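Local atomic coordinates of predicted HD superfamily hydrolase (PDB entry 2PQ7), a protein that binds two iron(III) ions in an all-helical HD-type fold and is probably a metal-dependent hydrolase. Residues T192-A195 / R196-E200; I127-D130 / A131-D135; G90-T94 / M95-I99. One frame throughout, in Å; residues are numbered along the deposited sequence.

Interaction 1: residues T192-A195 / R196-E200; sequences TETA and RKMAE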
loop_
_atom_site.group_PDB
_atom_site.type_symbol
_atom_site.label_atom_id
_atom_site.label_comp_id
_atom_site.label_asym_id
_atom_site.label_seq_id
_atom_site.Cartn_x
_atom_site.Cartn_y
_atom_site.Cartn_z
ATOM N N THR A 192 -15.524 7.297 -20.478
ATOM C CA THR A 192 -14.856 6.632 -21.563
ATOM C C THR A 192 -14.591 5.156 -21.307
ATOM O O THR A 192 -14.359 4.734 -20.184
ATOM C CB THR A 192 -13.508 7.290 -21.921
ATOM O OG1 THR A 192 -12.586 7.179 -20.826
ATOM C CG2 THR A 192 -13.685 8.742 -22.257
ATOM N N GLU A 193 -14.586 4.344 -22.353
ATOM C CA GLU A 193 -14.265 2.943 -22.188
ATOM C C GLU A 193 -12.845 2.727 -21.664
ATOM O O GLU A 193 -12.598 1.822 -20.866
ATOM C CB GLU A 193 -14.466 2.222 -23.540
ATOM C CG GLU A 193 -14.159 0.733 -23.495
ATOM C CD GLU A 193 -15.080 -0.037 -22.540
ATOM O OE1 GLU A 193 -16.158 0.469 -22.111
ATOM O OE2 GLU A 193 -14.705 -1.186 -22.212
ATOM N N THR A 194 -11.900 3.516 -22.124
ATOM C CA THR A 194 -10.539 3.399 -21.654
ATOM C C THR A 194 -10.480 3.681 -20.146
ATOM O O THR A 194 -9.827 2.908 -19.413
ATOM C CB THR A 194 -9.586 4.335 -22.416
ATOM O OG1 THR A 194 -9.664 4.057 -23.824
ATOM C CG2 THR A 194 -8.160 4.265 -21.917
ATOM N N ALA A 195 -11.143 4.732 -19.659
ATOM C CA ALA A 195 -11.128 4.996 -18.235
ATOM C C ALA A 195 -11.823 3.883 -17.483
ATOM O O ALA A 195 -11.368 3.526 -16.403
ATOM C CB ALA A 195 -11.772 6.339 -17.894
ATOM N N ARG A 196 -12.924 3.347 -18.018
ATOM C CA ARG A 196 -13.637 2.244 -17.355
ATOM C C ARG A 196 -12.749 1.039 -17.179
ATOM O O ARG A 196 -12.733 0.432 -16.092
ATOM C CB ARG A 196 -14.880 1.832 -18.132
ATOM C CG ARG A 196 -15.988 2.812 -18.094
ATOM C CD ARG A 196 -17.263 2.114 -18.532
ATOM N NE ARG A 196 -18.308 3.054 -18.858
ATOM C CZ ARG A 196 -18.514 3.572 -20.067
ATOM N NH1 ARG A 196 -17.743 3.254 -21.112
ATOM N NH2 ARG A 196 -19.519 4.423 -20.235
ATOM N N LYS A 197 -11.962 0.711 -18.192
ATOM C CA LYS A 197 -11.031 -0.409 -18.110
ATOM C C LYS A 197 -9.930 -0.130 -17.093
ATOM O O LYS A 197 -9.542 -1.010 -16.346
ATOM C CB LYS A 197 -10.429 -0.741 -19.458
ATOM C CG LYS A 197 -11.458 -1.364 -20.414
ATOM C CD LYS A 197 -10.806 -2.085 -21.581
ATOM C CE LYS A 197 -10.041 -1.163 -22.516
ATOM N NZ LYS A 197 -10.938 -0.247 -23.280
HETATM N N MSE A 198 -9.405 1.092 -17.089
HETATM C CA MSE A 198 -8.379 1.480 -16.123
HETATM C C MSE A 198 -8.925 1.447 -14.704
HETATM O O MSE A 198 -8.202 1.048 -13.775
HETATM C CB MSE A 198 -7.835 2.873 -16.456
HETATM C CG MSE A 198 -6.997 2.898 -17.726
HETATM SE SE MSE A 198 -6.616 4.710 -18.378
HETATM C CE MSE A 198 -5.111 5.271 -17.310
ATOM N N ALA A 199 -10.175 1.876 -14.526
ATOM C CA ALA A 199 -10.833 1.884 -13.240
ATOM C C ALA A 199 -11.046 0.443 -12.761
ATOM O O ALA A 199 -10.789 0.132 -11.595
ATOM C CB ALA A 199 -12.149 2.594 -13.311
ATOM N N GLU A 200 -11.486 -0.431 -13.667
ATOM C CA GLU A 200 -11.681 -1.835 -13.318
ATOM C C GLU A 200 -10.375 -2.478 -12.860
ATOM O O GLU A 200 -10.328 -3.206 -11.869
ATOM C CB GLU A 200 -12.231 -2.597 -14.526
ATOM C CG GLU A 200 -12.489 -4.070 -14.276
HETATM O O HOH W 1 -9.218 1.447 -24.443
#

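Interaction 2: residues I127-D130 / A131-D135; sequences ILQD and ADRLD. With FE (Fe (III) ion), chain C.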
loop_
_atom_site.group_PDB
_atom_site.type_symbol
_atom_site.label_atom_id
_atom_site.label_comp_id
_atom_site.label_asym_id
_atom_site.label_seq_id
_atom_site.Cartn_x
_atom_site.Cartn_y
_atom_site.Cartn_z
ATOM N N ILE A 127 -13.156 13.303 -20.689
ATOM C CA ILE A 127 -11.828 12.746 -20.471
ATOM C C ILE A 127 -11.213 13.332 -19.215
ATOM O O ILE A 127 -10.661 12.585 -18.382
ATOM C CB ILE A 127 -10.917 13.000 -21.673
ATOM C CG1 ILE A 127 -11.431 12.167 -22.856
ATOM C CG2 ILE A 127 -9.459 12.688 -21.340
ATOM C CD1 ILE A 127 -10.751 12.450 -24.140
ATOM N N LEU A 128 -11.359 14.630 -19.011
ATOM C CA LEU A 128 -10.784 15.299 -17.847
ATOM C C LEU A 128 -11.380 14.747 -16.582
ATOM O O LEU A 128 -10.663 14.439 -15.638
ATOM C CB LEU A 128 -11.001 16.816 -17.898
ATOM C CG LEU A 128 -10.547 17.569 -16.649
ATOM C CD1 LEU A 128 -9.040 17.354 -16.361
ATOM C CD2 LEU A 128 -10.858 19.033 -16.778
ATOM N N GLN A 129 -12.719 14.671 -16.541
ATOM C CA GLN A 129 -13.374 14.141 -15.370
ATOM C C GLN A 129 -12.969 12.708 -15.092
ATOM O O GLN A 129 -12.648 12.380 -13.943
ATOM C CB GLN A 129 -14.873 14.294 -15.471
ATOM C CG GLN A 129 -15.532 13.982 -14.190
ATOM C CD GLN A 129 -16.978 14.478 -14.168
ATOM O OE1 GLN A 129 -17.852 13.922 -14.825
ATOM N NE2 GLN A 129 -17.234 15.525 -13.404
ATOM N N ASP A 130 -12.861 11.864 -16.114
ATOM C CA ASP A 130 -12.403 10.529 -15.910
ATOM C C ASP A 130 -10.990 10.504 -15.339
ATOM O O ASP A 130 -10.695 9.735 -14.414
ATOM C CB ASP A 130 -12.381 9.735 -17.218
ATOM C CG ASP A 130 -13.749 9.288 -17.696
ATOM O OD1 ASP A 130 -14.784 9.465 -16.966
ATOM O OD2 ASP A 130 -13.781 8.699 -18.812
ATOM N N ALA A 131 -10.104 11.262 -15.943
ATOM C CA ALA A 131 -8.700 11.328 -15.560
ATOM C C ALA A 131 -8.521 11.776 -14.100
ATOM O O ALA A 131 -7.652 11.258 -13.352
ATOM C CB ALA A 131 -7.973 12.271 -16.489
ATOM N N ASP A 132 -9.347 12.731 -13.701
ATOM C CA ASP A 132 -9.333 13.289 -12.342
ATOM C C ASP A 132 -9.814 12.214 -11.377
ATOM O O ASP A 132 -9.133 11.895 -10.376
ATOM C CB ASP A 132 -10.258 14.493 -12.301
ATOM C CG ASP A 132 -10.167 15.294 -11.006
ATOM O OD1 ASP A 132 -9.026 15.499 -10.507
ATOM O OD2 ASP A 132 -11.237 15.734 -10.533
ATOM N N ARG A 133 -10.954 11.600 -11.702
ATOM C CA ARG A 133 -11.546 10.647 -10.758
ATOM C C ARG A 133 -10.757 9.370 -10.655
ATOM O O ARG A 133 -10.737 8.745 -9.575
ATOM C CB ARG A 133 -13.014 10.372 -11.079
ATOM C CG ARG A 133 -13.878 11.593 -10.983
ATOM C CD ARG A 133 -15.284 11.421 -11.477
ATOM N NE ARG A 133 -15.964 10.397 -10.677
ATOM C CZ ARG A 133 -16.210 9.134 -11.045
ATOM N NH1 ARG A 133 -15.938 8.659 -12.263
ATOM N NH2 ARG A 133 -16.805 8.335 -10.169
ATOM N N LEU A 134 -10.008 8.995 -11.700
ATOM C CA LEU A 134 -9.195 7.777 -11.625
ATOM C C LEU A 134 -8.132 7.903 -10.520
ATOM O O LEU A 134 -7.634 6.894 -10.033
ATOM C CB LEU A 134 -8.437 7.517 -12.932
ATOM C CG LEU A 134 -9.165 6.767 -14.037
ATOM C CD1 LEU A 134 -8.358 6.805 -15.364
ATOM C CD2 LEU A 134 -9.398 5.282 -13.560
ATOM N N ASP A 135 -7.773 9.126 -10.151
ATOM C CA ASP A 135 -6.727 9.333 -9.143
ATOM C C ASP A 135 -7.140 8.913 -7.731
ATOM O O ASP A 135 -6.282 8.832 -6.859
ATOM C CB ASP A 135 -6.227 10.780 -9.157
ATOM C CG ASP A 135 -4.858 10.914 -8.501
ATOM O OD1 ASP A 135 -3.946 10.135 -8.858
ATOM O OD2 ASP A 135 -4.723 11.813 -7.657
HETATM FE FE FE C . -8.280 17.301 -9.654
HETATM O O HOH W 2 -15.854 10.266 -14.665
HETATM O O HOH W 3 -10.201 18.080 -9.693
#

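Interaction 3: residues G90-T94 / M95-I99; sequences GLLPT and MGFDI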
loop_
_atom_site.group_PDB
_atom_site.type_symbol
_atom_site.label_atom_id
_atom_site.label_comp_id
_atom_site.label_asym_id
_atom_site.label_seq_id
_atom_site.Cartn_x
_atom_site.Cartn_y
_atom_site.Cartn_z
ATOM N N GLY A 90 -8.138 33.341 -20.116
ATOM C CA GLY A 90 -7.239 34.451 -20.224
ATOM C C GLY A 90 -5.854 34.064 -20.696
ATOM O O GLY A 90 -5.284 34.707 -21.540
ATOM N N LEU A 91 -5.337 32.967 -20.162
ATOM C CA LEU A 91 -3.961 32.546 -20.451
ATOM C C LEU A 91 -3.805 32.018 -21.875
ATOM O O LEU A 91 -2.903 32.416 -22.596
ATOM C CB LEU A 91 -3.525 31.439 -19.490
ATOM C CG LEU A 91 -2.180 30.758 -19.838
ATOM C CD1 LEU A 91 -1.077 31.763 -19.539
ATOM C CD2 LEU A 91 -1.989 29.526 -19.026
ATOM N N LEU A 92 -4.633 31.080 -22.277
ATOM C CA LEU A 92 -4.469 30.344 -23.494
ATOM C C LEU A 92 -4.442 31.153 -24.804
ATOM O O LEU A 92 -3.638 30.849 -25.706
ATOM C CB LEU A 92 -5.416 29.149 -23.581
ATOM C CG LEU A 92 -5.133 28.064 -22.514
ATOM C CD1 LEU A 92 -6.181 26.953 -22.605
ATOM C CD2 LEU A 92 -3.651 27.504 -22.594
ATOM N N PRO A 93 -5.285 32.187 -24.940
ATOM C CA PRO A 93 -5.171 33.021 -26.171
ATOM C C PRO A 93 -3.797 33.681 -26.347
ATOM O O PRO A 93 -3.370 33.877 -27.481
ATOM C CB PRO A 93 -6.260 34.081 -25.981
ATOM C CG PRO A 93 -7.282 33.385 -25.090
ATOM C CD PRO A 93 -6.453 32.592 -24.120
ATOM N N THR A 94 -3.139 33.991 -25.234
ATOM C CA THR A 94 -1.794 34.598 -25.288
ATOM C C THR A 94 -0.725 33.651 -25.778
ATOM O O THR A 94 0.400 34.079 -26.076
ATOM C CB THR A 94 -1.323 35.179 -23.916
ATOM O OG1 THR A 94 -0.909 34.121 -23.052
ATOM C CG2 THR A 94 -2.391 36.051 -23.247
HETATM N N MSE A 95 -1.033 32.362 -25.837
HETATM C CA MSE A 95 -0.147 31.316 -26.313
HETATM C C MSE A 95 -0.520 30.844 -27.726
HETATM O O MSE A 95 -0.053 29.807 -28.196
HETATM C CB MSE A 95 -0.160 30.157 -25.289
HETATM C CG MSE A 95 0.440 30.514 -23.914
HETATM SE SE MSE A 95 0.289 29.098 -22.697
HETATM C CE MSE A 95 1.713 29.688 -21.538
ATOM N N GLY A 96 -1.381 31.605 -28.393
ATOM C CA GLY A 96 -1.788 31.325 -29.740
ATOM C C GLY A 96 -2.889 30.289 -29.953
ATOM O O GLY A 96 -3.186 29.931 -31.076
ATOM N N PHE A 97 -3.508 29.784 -28.881
ATOM C CA PHE A 97 -4.594 28.823 -29.090
ATOM C C PHE A 97 -5.850 29.552 -29.579
ATOM O O PHE A 97 -6.127 30.661 -29.101
ATOM C CB PHE A 97 -4.859 28.074 -27.762
ATOM C CG PHE A 97 -3.702 27.149 -27.361
ATOM C CD1 PHE A 97 -3.543 25.920 -27.991
ATOM C CD2 PHE A 97 -2.804 27.528 -26.395
ATOM C CE1 PHE A 97 -2.505 25.080 -27.642
ATOM C CE2 PHE A 97 -1.738 26.681 -26.028
ATOM C CZ PHE A 97 -1.617 25.479 -26.654
ATOM N N ASP A 98 -6.585 28.910 -30.477
ATOM C CA ASP A 98 -7.711 29.548 -31.112
ATOM C C ASP A 98 -8.967 29.547 -30.231
ATOM O O ASP A 98 -9.007 28.856 -29.208
ATOM C CB ASP A 98 -7.951 29.047 -32.544
ATOM C CG ASP A 98 -8.551 27.658 -32.646
ATOM O OD1 ASP A 98 -9.137 27.091 -31.693
ATOM O OD2 ASP A 98 -8.499 27.147 -33.787
ATOM N N ILE A 99 -9.949 30.328 -30.637
ATOM C CA ILE A 99 -11.157 30.527 -29.843
ATOM C C ILE A 99 -11.853 29.227 -29.467
ATOM O O ILE A 99 -12.250 29.044 -28.305
ATOM C CB ILE A 99 -12.150 31.477 -30.577
ATOM C CG1 ILE A 99 -11.626 32.910 -30.556
ATOM C CG2 ILE A 99 -13.511 31.478 -29.908
ATOM C CD1 ILE A 99 -12.440 33.870 -31.404
HETATM O O HOH W 4 -4.859 33.050 -29.777
#

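Interaction 1: residues T192-A195 / R196-E200
Glu193 faces both Arg196 and Lys197 at the start of a helix. Its carboxylate OE1 lies at the edge of the Arg196 guanidinium, near its plane, in a long salt bridge: OE1 is 3.4 Å from Arg196 NH1, and the hydrogen bond within it is weak and bent (137°). The two side chains cross at about a right angle. Glu193 CG lies anti to the backbone N (chi1 -180°), and a bend at chi2 points OE1 at Arg196 NH1 and OE2 at the Lys197 chain. Lys197 curls round at chi3 and chi4, bringing NZ to 3.4 Å from Glu193 CG but leaving it 4.0 Å from OE2, beyond a salt bridge. Lys197 NZ instead donates to a water that in turn donates to Thr194 OG1, a hydroxyl also bonded to Glu52. With an alanine at Arg196, Glu193 OE1 would probably be left without its salt-bridge partner, the Lys197 charge being more distant, and the carboxylate freer to turn. Thr194 CG2 and Met198 SE, a selenomethionine, run side by side 3.9 Å apart. Behind these groups, backbone bonds such as Arg196 N to Thr192 O (2.9 Å) wind the first turn, and Thr192 is its N-cap, with OG1 accepting from Ala195 N at 3.1 Å. This opening turn of helix 193-217 lies against helix 35-52 through Thr192, Thr194 and Met198, and against helix 123-133 through Thr192 and Ala195.

Interaction 2: residues I127-D130 / A131-D135
Asp130 OD1 is gripped by a water 2.7 Å away, which also accepts from Arg133 NH1 at 2.9 Å, and by the backbone N-H of Trp191. OD2 takes that of Thr192, so three donors hold this buried carboxylate and would be expected to stabilise its negative charge. Arg133 has its strongest polar partner in Thr189, the water adding a link. Alongside, the aliphatic parts of Gln129 and Arg133 point the same way, CG of Gln129 lying 3.7 Å from CD of Arg133; a bend at chi3 (61°) then carries NH1 toward the bridging water. The Gln129 amide is held by Trp191 and by the His112 carbonyl. Backbone bonds from Ala131 N to Ile127 O and from Asp132 N to Leu128 O keep the turn regular. Asp132 swings its carboxylate anti to the backbone N (chi1 -171°) and presents OD1 to iron at 2.1 Å, while OD2 accepts from an iron-bound water at 2.7 Å. His37, His66 and Asp67 join it on the metal, completing the H...HD...D set of the HD domain. One carboxylate thus serves as metal ligand and water acceptor together, which is likely to fix its rotation and orient the bound water.

Interaction 3: residues G90-T94 / M95-I99
Leu92 O collects two backbone donors from the chain beyond it. Met95 N binds it at 3.0 Å, coming from above the carbonyl plane, and Phe97 N adds a weak bond of 3.4 Å. Gly96 N likewise reaches Pro93 O at 3.2 Å from above that carbonyl's plane. These bonds take over from the regular helical pattern after helix 80-91 and form a Schellman motif, its 6→1 bond (Phe97 to Leu92) weak, with Gly96 at the positive-phi position (82°), a conformation that favours glycine. A water adds a further link by donating to the carbonyl oxygens of both Pro93 and Phe97. Among side-chain polar bonds, Thr94 OG1 donates to Leu91 O at 2.7 Å, in the carbonyl plane; its chi1 of 77° tucks the hydroxyl between the backbone N and the carbonyl carbon, turned back toward the preceding turn.

In the apolar contacts, the extended chain of Met95, a selenomethionine, crosses Leu91 at a slant, with CE 4.0 Å from Leu91 CD1 and SE close to Leu91 CG. Leu92 CD2 touches the Phe97 ring obliquely at CD2 (3.9 Å) and CE2 and approaches Met95 SE more loosely, while Leu92 O lies at the ring edge, in its plane, 3.5 Å from Phe97 CD2.

Asp98 then N-caps the next helix, its OD1 accepting from Phe101 N. The turn therefore joins helix 80-91 to helix 99-111: Leu91 and Met95 pack on helix 14-25, Leu92 and Phe97 reach both Ile61 of helix 56-65 and Val102 of helix 99-111, and the Phe97 ring stacks with Phe101.

How the interactions relate
From the N terminus the chain meets interaction 3 first, then interaction 2 and finally interaction 1; each is local, and they follow in series without nesting or crossing. Interaction 3 makes the surface turn between helices 80-91 and 99-111. Interaction 2, in the last turns of helix 123-133, lies near the middle of the chain at the iron site, its centre about 24 Å from that of interaction 3. Interaction 1 opens helix 193-217, on the opposite side of the chain's centre from interaction 3. Interactions 1 and 2 touch where Asp130 meets Thr192 and Ala195 and where Leu134 packs against Ala199, tying the C-terminal helix to helix 123-133, which carries one iron ligand.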